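Local coordinates for nucleotide-binding protein, universal stress protein UspA family (PDB 3S3T) that binds ATP and, as a member of the universal stress protein family, probably serves in the cell's response to stress, at residues A[19-30]-A[74-84]. Sequence-based numbering, arbitrary orientation. Where two conformers were deposited one is given.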
ATOM      1  N   GLN A  19       4.365  22.431   2.746  1.00 22.32           N
ATOM      2  CA  GLN A  19       4.327  23.676   3.511  1.00 23.07           C
ATOM      3  C   GLN A  19       3.053  23.846   4.367  1.00 23.33           C
ATOM      4  O   GLN A  19       3.088  24.443   5.458  1.00 23.95           O
ATOM      5  CB  GLN A  19       4.494  24.880   2.571  1.00 24.41           C
ATOM      6  CG  GLN A  19       4.421  26.218   3.246  1.00 26.73           C
ATOM      7  CD  GLN A  19       5.496  26.472   4.293  1.00 29.86           C
ATOM      8  OE1 GLN A  19       6.522  25.766   4.369  1.00 28.46           O
ATOM      9  NE2 GLN A  19       5.278  27.526   5.102  1.00 29.35           N
ATOM     10  N   ALA A  20       1.926  23.354   3.890  1.00 23.87           N
ATOM     11  CA  ALA A  20       0.721  23.308   4.714  1.00 24.24           C
ATOM     12  C   ALA A  20       0.947  22.348   5.956  1.00 24.37           C
ATOM     13  O   ALA A  20       0.477  22.606   7.074  1.00 23.57           O
ATOM     14  CB  ALA A  20      -0.420  22.840   3.885  1.00 25.20           C
ATOM     15  N   ALA A  21       1.664  21.245   5.725  1.00 23.57           N
ATOM     16  CA  ALA A  21       2.113  20.345   6.811  1.00 23.14           C
ATOM     17  C   ALA A  21       2.981  21.079   7.842  1.00 22.44           C
ATOM     18  O   ALA A  21       2.797  20.939   9.034  1.00 21.88           O
ATOM     19  CB  ALA A  21       2.918  19.157   6.191  1.00 21.54           C
ATOM     20  N   PHE A  22       3.970  21.824   7.365  1.00 23.02           N
ATOM     21  CA  PHE A  22       4.816  22.578   8.246  1.00 24.15           C
ATOM     22  C   PHE A  22       3.983  23.561   9.056  1.00 25.11           C
ATOM     23  O   PHE A  22       4.152  23.684  10.273  1.00 24.29           O
ATOM     24  CB  PHE A  22       5.905  23.300   7.482  1.00 24.94           C
ATOM     25  CG  PHE A  22       6.663  24.250   8.321  1.00 25.97           C
ATOM     26  CD1 PHE A  22       6.364  25.613   8.296  1.00 25.97           C
ATOM     27  CD2 PHE A  22       7.625  23.783   9.203  1.00 26.53           C
ATOM     28  CE1 PHE A  22       7.052  26.504   9.113  1.00 27.54           C
ATOM     29  CE2 PHE A  22       8.323  24.697  10.031  1.00 27.86           C
ATOM     30  CZ  PHE A  22       8.039  26.043   9.964  1.00 24.97           C
ATOM     31  N   THR A  23       3.045  24.224   8.393  1.00 25.21           N
ATOM     32  CA  THR A  23       2.204  25.227   9.084  1.00 26.51           C
ATOM     33  C   THR A  23       1.444  24.616  10.241  1.00 25.66           C
ATOM     34  O   THR A  23       1.373  25.222  11.312  1.00 24.68           O
ATOM     35  CB  THR A  23       1.273  25.937   8.111  1.00 26.82           C
ATOM     36  OG1 THR A  23       2.089  26.617   7.160  1.00 27.36           O
ATOM     37  CG2 THR A  23       0.359  26.975   8.838  1.00 30.32           C
ATOM     38  N   GLU A  24       0.919  23.402  10.038  1.00 25.45           N
ATOM     39  CA  GLU A  24       0.226  22.675  11.108  1.00 24.75           C
ATOM     40  C   GLU A  24       1.175  22.156  12.164  1.00 24.26           C
ATOM     41  O   GLU A  24       0.823  22.161  13.360  1.00 25.70           O
ATOM     42  CB  GLU A  24      -0.630  21.552  10.556  1.00 25.57           C
ATOM     43  CG  GLU A  24      -1.458  20.804  11.590  1.00 27.27           C
ATOM     44  CD  GLU A  24      -2.352  21.703  12.412  1.00 31.27           C
ATOM     45  OE1 GLU A  24      -2.695  21.295  13.531  1.00 31.69           O
ATOM     46  OE2 GLU A  24      -2.680  22.824  11.949  1.00 32.32           O
ATOM     47  N   ALA A  25       2.382  21.742  11.764  1.00 22.13           N
ATOM     48  CA  ALA A  25       3.396  21.307  12.732  1.00 22.06           C
ATOM     49  C   ALA A  25       3.735  22.437  13.702  1.00 22.45           C
ATOM     50  O   ALA A  25       3.879  22.206  14.901  1.00 22.14           O
ATOM     51  CB  ALA A  25       4.683  20.776  12.020  1.00 20.65           C
ATOM     52  N   VAL A  26       3.813  23.662  13.215  1.00 22.73           N
ATOM     53  CA  VAL A  26       4.111  24.778  14.126  1.00 24.53           C
ATOM     54  C   VAL A  26       2.970  25.014  15.113  1.00 24.84           C
ATOM     55  O   VAL A  26       3.188  25.368  16.258  1.00 25.57           O
ATOM     56  CB  VAL A  26       4.375  26.077  13.366  1.00 25.13           C
ATOM     57  CG1 VAL A  26       4.624  27.241  14.368  1.00 24.83           C
ATOM     58  CG2 VAL A  26       5.565  25.894  12.450  1.00 24.71           C
ATOM     59  N   ASN A  27       1.751  24.839  14.636  1.00 26.13           N
ATOM     60  CA  ASN A  27       0.555  24.905  15.461  1.00 28.06           C
ATOM     61  C   ASN A  27       0.567  23.829  16.586  1.00 26.92           C
ATOM     62  O   ASN A  27       0.277  24.099  17.756  1.00 25.99           O
ATOM     63  CB  ASN A  27      -0.611  24.703  14.509  1.00 28.67           C
ATOM     64  CG  ASN A  27      -1.932  25.051  15.103  1.00 36.96           C
ATOM     65  OD1 ASN A  27      -2.064  25.311  16.311  1.00 46.06           O
ATOM     66  ND2 ASN A  27      -2.953  25.088  14.241  1.00 43.19           N
ATOM     67  N   ILE A  28       0.923  22.610  16.225  1.00 24.94           N
ATOM     68  CA  ILE A  28       0.995  21.518  17.188  1.00 24.61           C
ATOM     69  C   ILE A  28       2.125  21.803  18.174  1.00 25.19           C
ATOM     70  O   ILE A  28       1.953  21.627  19.383  1.00 25.28           O
ATOM     71  CB  ILE A  28       1.256  20.165  16.477  1.00 23.90           C
ATOM     72  CG1 ILE A  28       0.103  19.808  15.528  1.00 22.30           C
ATOM     73  CG2 ILE A  28       1.389  19.017  17.499  1.00 22.67           C
ATOM     74  CD1 ILE A  28       0.401  18.604  14.608  1.00 19.75           C
ATOM     75  N   ALA A  29       3.256  22.261  17.639  1.00 24.74           N
ATOM     76  CA  ALA A  29       4.429  22.576  18.425  1.00 26.62           C
ATOM     77  C   ALA A  29       4.097  23.636  19.503  1.00 28.47           C
ATOM     78  O   ALA A  29       4.394  23.440  20.685  1.00 29.01           O
ATOM     79  CB  ALA A  29       5.561  23.036  17.516  1.00 25.66           C
ATOM     80  N   GLN A  30       3.457  24.723  19.072  1.00 30.02           N
ATOM     81  CA  GLN A  30       2.961  25.785  19.961  1.00 32.37           C
ATOM     82  C   GLN A  30       2.066  25.205  21.055  1.00 32.17           C
ATOM     83  O   GLN A  30       2.224  25.564  22.217  1.00 32.17           O
ATOM     84  CB  GLN A  30       2.214  26.872  19.153  1.00 33.25           C
ATOM     85  CG  GLN A  30       1.204  27.707  19.949  1.00 38.27           C
ATOM     86  CD  GLN A  30       0.797  28.970  19.224  1.00 44.76           C
ATOM     87  OE1 GLN A  30       1.609  29.602  18.529  1.00 46.37           O
ATOM     88  NE2 GLN A  30      -0.471  29.353  19.380  1.00 48.27           N
ATOM     89  N   ARG A  74      11.048  29.829   7.061  1.00 34.75           N
ATOM     90  CA  ARG A  74      10.314  29.137   8.108  1.00 33.84           C
ATOM     91  C   ARG A  74      10.747  29.589   9.533  1.00 34.66           C
ATOM     92  O   ARG A  74       9.898  29.757  10.390  1.00 32.75           O
ATOM     93  CB  ARG A  74      10.402  27.618   7.938  1.00 32.57           C
ATOM     94  CG  ARG A  74       9.588  27.110   6.743  1.00 30.75           C
ATOM     95  CD  ARG A  74       9.684  25.632   6.590  1.00 28.06           C
ATOM     96  NE  ARG A  74       9.013  25.162   5.372  1.00 25.98           N
ATOM     97  CZ  ARG A  74       9.627  24.688   4.301  1.00 24.72           C
ATOM     98  NH1 ARG A  74      10.959  24.575   4.246  1.00 25.87           N
ATOM     99  NH2 ARG A  74       8.903  24.323   3.280  1.00 26.11           N
ATOM    100  N   GLN A  75      12.051  29.781   9.754  1.00 35.56           N
ATOM    101  CA  GLN A  75      12.580  30.258  11.048  1.00 37.51           C
ATOM    102  C   GLN A  75      12.000  31.608  11.386  1.00 39.19           C
ATOM    103  O   GLN A  75      11.734  31.891  12.552  1.00 40.03           O
ATOM    104  CB  GLN A  75      14.095  30.428  11.016  1.00 38.40           C
ATOM    105  CG  GLN A  75      14.878  29.154  11.011  1.00 39.76           C
ATOM    106  CD  GLN A  75      15.153  28.621  12.399  1.00 44.31           C
ATOM    107  OE1 GLN A  75      14.659  29.153  13.407  1.00 45.59           O
ATOM    108  NE2 GLN A  75      15.948  27.551  12.464  1.00 44.18           N
ATOM    109  N   GLN A  76      11.834  32.445  10.361  1.00 39.97           N
ATOM    110  CA  GLN A  76      11.241  33.770  10.547  0.60 41.78           C
ATOM    111  C   GLN A  76       9.774  33.638  10.975  1.00 41.56           C
ATOM    112  O   GLN A  76       9.339  34.332  11.898  1.00 42.74           O
ATOM    113  CB  GLN A  76      11.420  34.649   9.288  0.60 42.05           C
ATOM    114  CG  GLN A  76      12.892  34.963   9.015  0.60 42.47           C
ATOM    115  CD  GLN A  76      13.144  35.817   7.779  0.60 43.86           C
ATOM    116  OE1 GLN A  76      12.220  36.188   7.051  0.60 43.95           O
ATOM    117  NE2 GLN A  76      14.416  36.130   7.538  0.60 43.82           N
ATOM    118  N   PHE A  77       9.034  32.730  10.346  1.00 40.11           N
ATOM    119  CA  PHE A  77       7.613  32.555  10.662  1.00 39.82           C
ATOM    120  C   PHE A  77       7.408  32.026  12.077  1.00 39.32           C
ATOM    121  O   PHE A  77       6.560  32.535  12.817  1.00 39.20           O
ATOM    122  CB  PHE A  77       6.939  31.624   9.643  1.00 39.58           C
ATOM    123  CG  PHE A  77       5.574  31.152  10.071  1.00 40.02           C
ATOM    124  CD1 PHE A  77       5.410  29.917  10.654  1.00 38.33           C
ATOM    125  CD2 PHE A  77       4.458  31.972   9.911  1.00 44.32           C
ATOM    126  CE1 PHE A  77       4.147  29.483  11.056  1.00 40.02           C
ATOM    127  CE2 PHE A  77       3.191  31.568  10.328  1.00 44.22           C
ATOM    128  CZ  PHE A  77       3.027  30.327  10.902  1.00 43.86           C
ATOM    129  N   VAL A  78       8.178  31.002  12.458  1.00 38.28           N
ATOM    130  CA  VAL A  78       8.084  30.449  13.828  1.00 37.52           C
ATOM    131  C   VAL A  78       8.372  31.514  14.909  1.00 40.05           C
ATOM    132  O   VAL A  78       7.782  31.456  15.986  1.00 39.91           O
ATOM    133  CB  VAL A  78       8.969  29.198  14.010  1.00 36.04           C
ATOM    134  CG1 VAL A  78       9.017  28.753  15.480  1.00 34.20           C
ATOM    135  CG2 VAL A  78       8.420  28.076  13.111  1.00 32.82           C
ATOM    136  N   ALA A  79       9.235  32.496  14.631  1.00 42.07           N
ATOM    137  CA  ALA A  79       9.518  33.528  15.657  1.00 44.28           C
ATOM    138  C   ALA A  79       8.351  34.481  15.884  1.00 46.01           C
ATOM    139  O   ALA A  79       8.337  35.218  16.885  1.00 48.20           O
ATOM    140  CB  ALA A  79      10.777  34.279  15.345  1.00 44.84           C
ATOM    141  N   THR A  80       7.371  34.478  14.978  1.00 46.32           N
ATOM    142  CA  THR A  80       6.121  35.230  15.185  1.00 47.55           C
ATOM    143  C   THR A  80       5.081  34.459  16.015  1.00 46.60           C
ATOM    144  O   THR A  80       4.000  34.990  16.280  1.00 47.52           O
ATOM    145  CB  THR A  80       5.427  35.660  13.853  1.00 47.64           C
ATOM    146  OG1 THR A  80       4.779  34.534  13.255  1.00 46.58           O
ATOM    147  CG2 THR A  80       6.415  36.303  12.865  1.00 49.06           C
ATOM    148  N   THR A  81       5.400  33.217  16.405  1.00 44.39           N
ATOM    149  CA  THR A  81       4.489  32.355  17.162  1.00 42.53           C
ATOM    150  C   THR A  81       5.075  32.034  18.541  1.00 42.69           C
ATOM    151  O   THR A  81       6.222  32.380  18.844  1.00 42.48           O
ATOM    152  CB  THR A  81       4.252  30.982  16.427  1.00 41.62           C
ATOM    153  OG1 THR A  81       5.386  30.115  16.630  1.00 37.64           O
ATOM    154  CG2 THR A  81       3.991  31.193  14.915  1.00 39.84           C
ATOM    155  N   SER A  82       4.299  31.313  19.352  1.00 42.21           N
ATOM    156  CA  SER A  82       4.731  30.943  20.692  1.00 42.64           C
ATOM    157  C   SER A  82       5.347  29.552  20.722  1.00 40.29           C
ATOM    158  O   SER A  82       5.603  29.017  21.793  1.00 40.51           O
ATOM    159  CB  SER A  82       3.564  31.068  21.685  1.00 43.56           C
ATOM    160  OG  SER A  82       2.445  30.312  21.236  1.00 45.54           O
ATOM    161  N   ALA A  83       5.620  28.989  19.549  1.00 38.03           N
ATOM    162  CA  ALA A  83       6.292  27.707  19.436  1.00 36.74           C
ATOM    163  C   ALA A  83       7.697  27.898  19.980  1.00 36.73           C
ATOM    164  O   ALA A  83       8.327  28.889  19.689  1.00 38.42           O
ATOM    165  CB  ALA A  83       6.326  27.223  17.969  1.00 34.95           C
ATOM    166  N   PRO A  84       8.188  26.947  20.785  1.00 35.49           N
ATOM    167  CA  PRO A  84       9.453  27.183  21.476  1.00 35.15           C
ATOM    168  C   PRO A  84      10.665  27.335  20.577  1.00 34.28           C
ATOM    169  O   PRO A  84      11.553  28.103  20.912  1.00 32.52           O
ATOM    170  CB  PRO A  84       9.633  25.942  22.352  1.00 35.27           C
ATOM    171  CG  PRO A  84       8.423  25.161  22.240  1.00 34.04           C
ATOM    172  CD  PRO A  84       7.474  25.769  21.295  1.00 34.27           C
TER
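The aliphatic chain of R74 runs over one face of the F22 ring. It is extended from CG to NE, which carries the methylenes along that face. R74 CD sits over the ring centre, 3.5 Å from the F22 centroid, in a CH-pi contact. The guanidinium runs on past the ring, its plane turned 65° from that of F22. There it meets Q19 side-on. R74 NE and R74 NH2 both donate to Q19 OE1, at 2.8 Å and 3.0 Å; the NE bond lies in the carbonyl plane of the amide, though OE1 stands somewhat out of the guanidinium plane. The chain of Q19, bent at chi2 (62°), brings OE1 to this spot. A leucine in place of R74 would probably leave Q19 OE1 without these two N-H donors and its amide freer to turn.

V26 CG2, from the next turn of the same helix, lies over the opposite face of F22, offset toward the rim. V26 CG2 also meets V78 CG2 at 3.7 Å, while V26 CG1 approaches F77 CE1 at 4.0 Å. In this Rossmann-like alpha/beta fold of the HUP clan, with a five-stranded parallel sheet of order 3-2-1-4-5, segments 19-30 and 74-78 cross at -35°. F22 and V26 also touch the sheet, at V10 and L36 respectively.

After helix 53-78 the chain makes a type I turn from V78 to T81. T81 OG1 donates to V78 O and accepts from A83 N at 3.1 Å, forming an ST turn. Q30 reaches this loop through its amide. Q30 OE1 accepts from S82 N at 3.3 Å, from above the carbonyl plane.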